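Local coordinates for protein putative thiol-disulfide isomerase or thioredoxin (Salmonella enterica subsp. enterica serovar Typhimurium, PDB 3L9V) that probably catalyses thiol-disulfide exchange, as a DsbA-like oxidoreductase of the thioredoxin fold that introduces or rearranges disulfide bonds in other proteins, at residues A[105-110]-A[116-121]. Residues are numbered along the deposited sequence; the frame is centred on the assembly and turned at random.
Sequences RVFMSA and GEYDRS
An aromatic pair, Phe107 with Tyr118, joins two consecutive helices, 100-111 and 115-121, in the all-helical part of this DsbA-like protein. In the DsbA family a helical domain is inserted into the thioredoxin fold, and this contact lies within it, its centre about 20 Å from the centre of the chain. The two rings make an offset edge-to-face stack: Tyr118 presents its edge to the face of Phe107, with the ring centroids 5.4 Å apart and the planes at 63°. Both side chains leave their helices toward the opposite segment. In Tyr118, CG lies anti to the backbone N (chi1 -178°), which extends the ring from helix 115-121 toward helix 100-111. The touching is done by one side of this ring, CD2 and CE2, and Tyr118 also packs on Val103 and Arg104 of helix 100-111. No hydrogen bond crosses between the segments, and the interface is small, 144 Å² counting both sides; between 105-110 and 116-121 the join is apolar packing. Leu73 of helix 64-77 touches both side chains, and Ile83 of helix 80-93 also packs on Phe107, so the pair belongs to a core shared by several helices. Selenomethionine Met108 adds a looser contact nearer the backbone of helix 115-121, its CG 4.4 Å from Tyr118 CB. At the flank, Asp119 OD1 forms a salt bridge with Arg104 of helix 100-111, a polar tie between the helices beside the aromatic pair, while OD2 pairs with Arg115 of its own helix. The tightest approach falls at the root of the phenylalanine ring, where Tyr118 CE2 lies 3.7 Å from both Phe107 CB and Phe107 CG, and Tyr118 CD2 lies 3.8 Å from Phe107 CD1.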
ATOM      1  N   ARG A 105     -12.246   4.430  14.792  1.00 35.68           N
ATOM      2  CA  ARG A 105     -13.235   3.401  15.082  1.00 32.29           C
ATOM      3  C   ARG A 105     -12.948   2.125  14.294  1.00 30.17           C
ATOM      4  O   ARG A 105     -12.926   1.027  14.854  1.00 28.93           O
ATOM      5  CB  ARG A 105     -14.650   3.949  14.813  1.00 38.53           C
ATOM      6  CG  ARG A 105     -15.785   3.018  15.179  1.00 47.18           C
ATOM      7  CD  ARG A 105     -17.140   3.658  14.852  1.00 56.83           C
ATOM      8  NE  ARG A 105     -17.176   4.276  13.523  1.00 62.02           N
ATOM      9  CZ  ARG A 105     -17.293   3.604  12.378  1.00 65.81           C
ATOM     10  NH1 ARG A 105     -17.380   2.279  12.377  1.00 68.50           N
ATOM     11  NH2 ARG A 105     -17.311   4.258  11.227  1.00 67.71           N
ATOM     12  N   VAL A 106     -12.694   2.259  12.993  1.00 31.29           N
ATOM     13  CA  VAL A 106     -12.383   1.075  12.195  1.00 18.84           C
ATOM     14  C   VAL A 106     -11.046   0.441  12.647  1.00 20.99           C
ATOM     15  O   VAL A 106     -10.892  -0.776  12.617  1.00 30.31           O
ATOM     16  CB  VAL A 106     -12.300   1.413  10.683  1.00 35.72           C
ATOM     17  CG1 VAL A 106     -11.683   0.251   9.916  1.00 34.48           C
ATOM     18  CG2 VAL A 106     -13.686   1.799  10.119  1.00 26.67           C
ATOM     19  N   PHE A 107     -10.069   1.257  13.040  1.00 24.53           N
ATOM     20  CA  PHE A 107      -8.767   0.696  13.426  1.00 24.19           C
ATOM     21  C   PHE A 107      -8.954  -0.135  14.701  1.00 31.38           C
ATOM     22  O   PHE A 107      -8.486  -1.271  14.789  1.00 33.28           O
ATOM     23  CB  PHE A 107      -7.744   1.814  13.655  1.00 24.67           C
ATOM     24  CG  PHE A 107      -6.324   1.329  13.818  1.00 30.89           C
ATOM     25  CD1 PHE A 107      -5.915   0.700  14.987  1.00 32.91           C
ATOM     26  CD2 PHE A 107      -5.388   1.547  12.819  1.00 29.58           C
ATOM     27  CE1 PHE A 107      -4.601   0.268  15.152  1.00 32.40           C
ATOM     28  CE2 PHE A 107      -4.074   1.123  12.961  1.00 26.52           C
ATOM     29  CZ  PHE A 107      -3.673   0.470  14.126  1.00 32.21           C
HETATM   30  N   MSE A 108      -9.663   0.436  15.673  1.00 25.25           N
HETATM   31  CA  MSE A 108      -9.932  -0.247  16.953  1.00 30.89           C
HETATM   32  C   MSE A 108     -10.714  -1.528  16.779  1.00 27.87           C
HETATM   33  O   MSE A 108     -10.428  -2.526  17.415  1.00 31.55           O
HETATM   34  CB  MSE A 108     -10.720   0.671  17.897  1.00 28.29           C
HETATM   35  CG  MSE A 108      -9.893   1.801  18.434  1.00 32.55           C
HETATM   36 SE   MSE A 108     -11.037   3.021  19.396  1.00 43.17          SE
HETATM   37  CE  MSE A 108     -11.865   1.644  20.553  1.00 22.56           C
ATOM     38  N   SER A 109     -11.705  -1.500  15.897  1.00 31.88           N
ATOM     39  CA  SER A 109     -12.513  -2.683  15.653  1.00 31.31           C
ATOM     40  C   SER A 109     -11.707  -3.803  15.001  1.00 31.52           C
ATOM     41  O   SER A 109     -11.926  -4.972  15.266  1.00 34.99           O
ATOM     42  CB  SER A 109     -13.712  -2.326  14.772  1.00 38.41           C
ATOM     43  OG  SER A 109     -14.449  -3.489  14.445  1.00 43.05           O
ATOM     44  N   ALA A 110     -10.763  -3.449  14.147  1.00 34.16           N
ATOM     45  CA  ALA A 110      -9.994  -4.459  13.426  1.00 28.76           C
ATOM     46  C   ALA A 110      -8.913  -5.054  14.324  1.00 35.40           C
ATOM     47  O   ALA A 110      -8.522  -6.224  14.189  1.00 31.78           O
ATOM     48  CB  ALA A 110      -9.364  -3.837  12.188  1.00 31.02           C
ATOM     49  N   GLY A 116      -7.979   4.453  24.601  1.00 28.44           N
ATOM     50  CA  GLY A 116      -6.874   5.145  25.241  1.00 29.56           C
ATOM     51  C   GLY A 116      -5.511   4.817  24.636  1.00 28.85           C
ATOM     52  O   GLY A 116      -4.646   5.673  24.560  1.00 39.84           O
ATOM     53  N   GLU A 117      -5.309   3.571  24.226  1.00 32.79           N
ATOM     54  CA  GLU A 117      -4.052   3.189  23.598  1.00 29.44           C
ATOM     55  C   GLU A 117      -3.961   3.766  22.183  1.00 31.07           C
ATOM     56  O   GLU A 117      -2.902   4.249  21.768  1.00 27.03           O
ATOM     57  CB  GLU A 117      -3.894   1.675  23.567  1.00 32.20           C
ATOM     58  CG  GLU A 117      -2.496   1.227  23.159  1.00 48.20           C
ATOM     59  CD  GLU A 117      -1.426   1.731  24.115  1.00 63.32           C
ATOM     60  OE1 GLU A 117      -1.574   1.519  25.338  1.00 67.68           O
ATOM     61  OE2 GLU A 117      -0.437   2.337  23.643  1.00 66.59           O
ATOM     62  N   TYR A 118      -5.072   3.759  21.450  1.00 32.76           N
ATOM     63  CA  TYR A 118      -5.059   4.376  20.118  1.00 30.76           C
ATOM     64  C   TYR A 118      -4.649   5.834  20.217  1.00 34.52           C
ATOM     65  O   TYR A 118      -3.709   6.270  19.548  1.00 29.51           O
ATOM     66  CB  TYR A 118      -6.412   4.233  19.424  1.00 31.83           C
ATOM     67  CG  TYR A 118      -6.435   4.798  18.032  1.00 27.02           C
ATOM     68  CD1 TYR A 118      -6.722   6.137  17.823  1.00 24.09           C
ATOM     69  CD2 TYR A 118      -6.164   4.000  16.921  1.00 22.91           C
ATOM     70  CE1 TYR A 118      -6.756   6.682  16.541  1.00 32.86           C
ATOM     71  CE2 TYR A 118      -6.201   4.535  15.634  1.00 20.79           C
ATOM     72  CZ  TYR A 118      -6.485   5.873  15.455  1.00 24.74           C
ATOM     73  OH  TYR A 118      -6.518   6.417  14.196  1.00 28.98           O
ATOM     74  N   ASP A 119      -5.317   6.574  21.105  1.00 30.79           N
ATOM     75  CA  ASP A 119      -5.093   8.011  21.230  1.00 26.75           C
ATOM     76  C   ASP A 119      -3.651   8.334  21.619  1.00 28.34           C
ATOM     77  O   ASP A 119      -3.103   9.324  21.169  1.00 37.56           O
ATOM     78  CB  ASP A 119      -6.086   8.660  22.211  1.00 29.38           C
ATOM     79  CG  ASP A 119      -7.498   8.761  21.634  1.00 41.18           C
ATOM     80  OD1 ASP A 119      -7.665   8.595  20.399  1.00 38.56           O
ATOM     81  OD2 ASP A 119      -8.445   9.002  22.416  1.00 41.06           O
ATOM     82  N   ARG A 120      -3.048   7.502  22.459  1.00 33.02           N
ATOM     83  CA  ARG A 120      -1.659   7.727  22.850  1.00 36.23           C
ATOM     84  C   ARG A 120      -0.712   7.285  21.742  1.00 36.12           C
ATOM     85  O   ARG A 120       0.326   7.896  21.504  1.00 42.89           O
ATOM     86  CB  ARG A 120      -1.332   6.982  24.151  1.00 38.07           C
ATOM     87  CG  ARG A 120      -1.969   7.600  25.390  1.00 42.12           C
ATOM     88  CD  ARG A 120      -1.553   6.874  26.690  1.00 39.19           C
ATOM     89  NE  ARG A 120      -1.786   5.426  26.664  1.00 36.80           N
ATOM     90  CZ  ARG A 120      -2.884   4.816  27.121  1.00 33.76           C
ATOM     91  NH1 ARG A 120      -3.889   5.507  27.621  1.00 37.00           N
ATOM     92  NH2 ARG A 120      -2.986   3.505  27.054  1.00 32.24           N
ATOM     93  N   SER A 121      -1.087   6.220  21.053  1.00 33.06           N
ATOM     94  CA  SER A 121      -0.187   5.609  20.105  1.00 38.96           C
ATOM     95  C   SER A 121      -0.166   6.351  18.785  1.00 38.72           C
ATOM     96  O   SER A 121       0.886   6.491  18.181  1.00 38.70           O
ATOM     97  CB  SER A 121      -0.567   4.157  19.878  1.00 32.55           C
ATOM     98  OG  SER A 121      -0.210   3.381  20.986  1.00 41.95           O
TER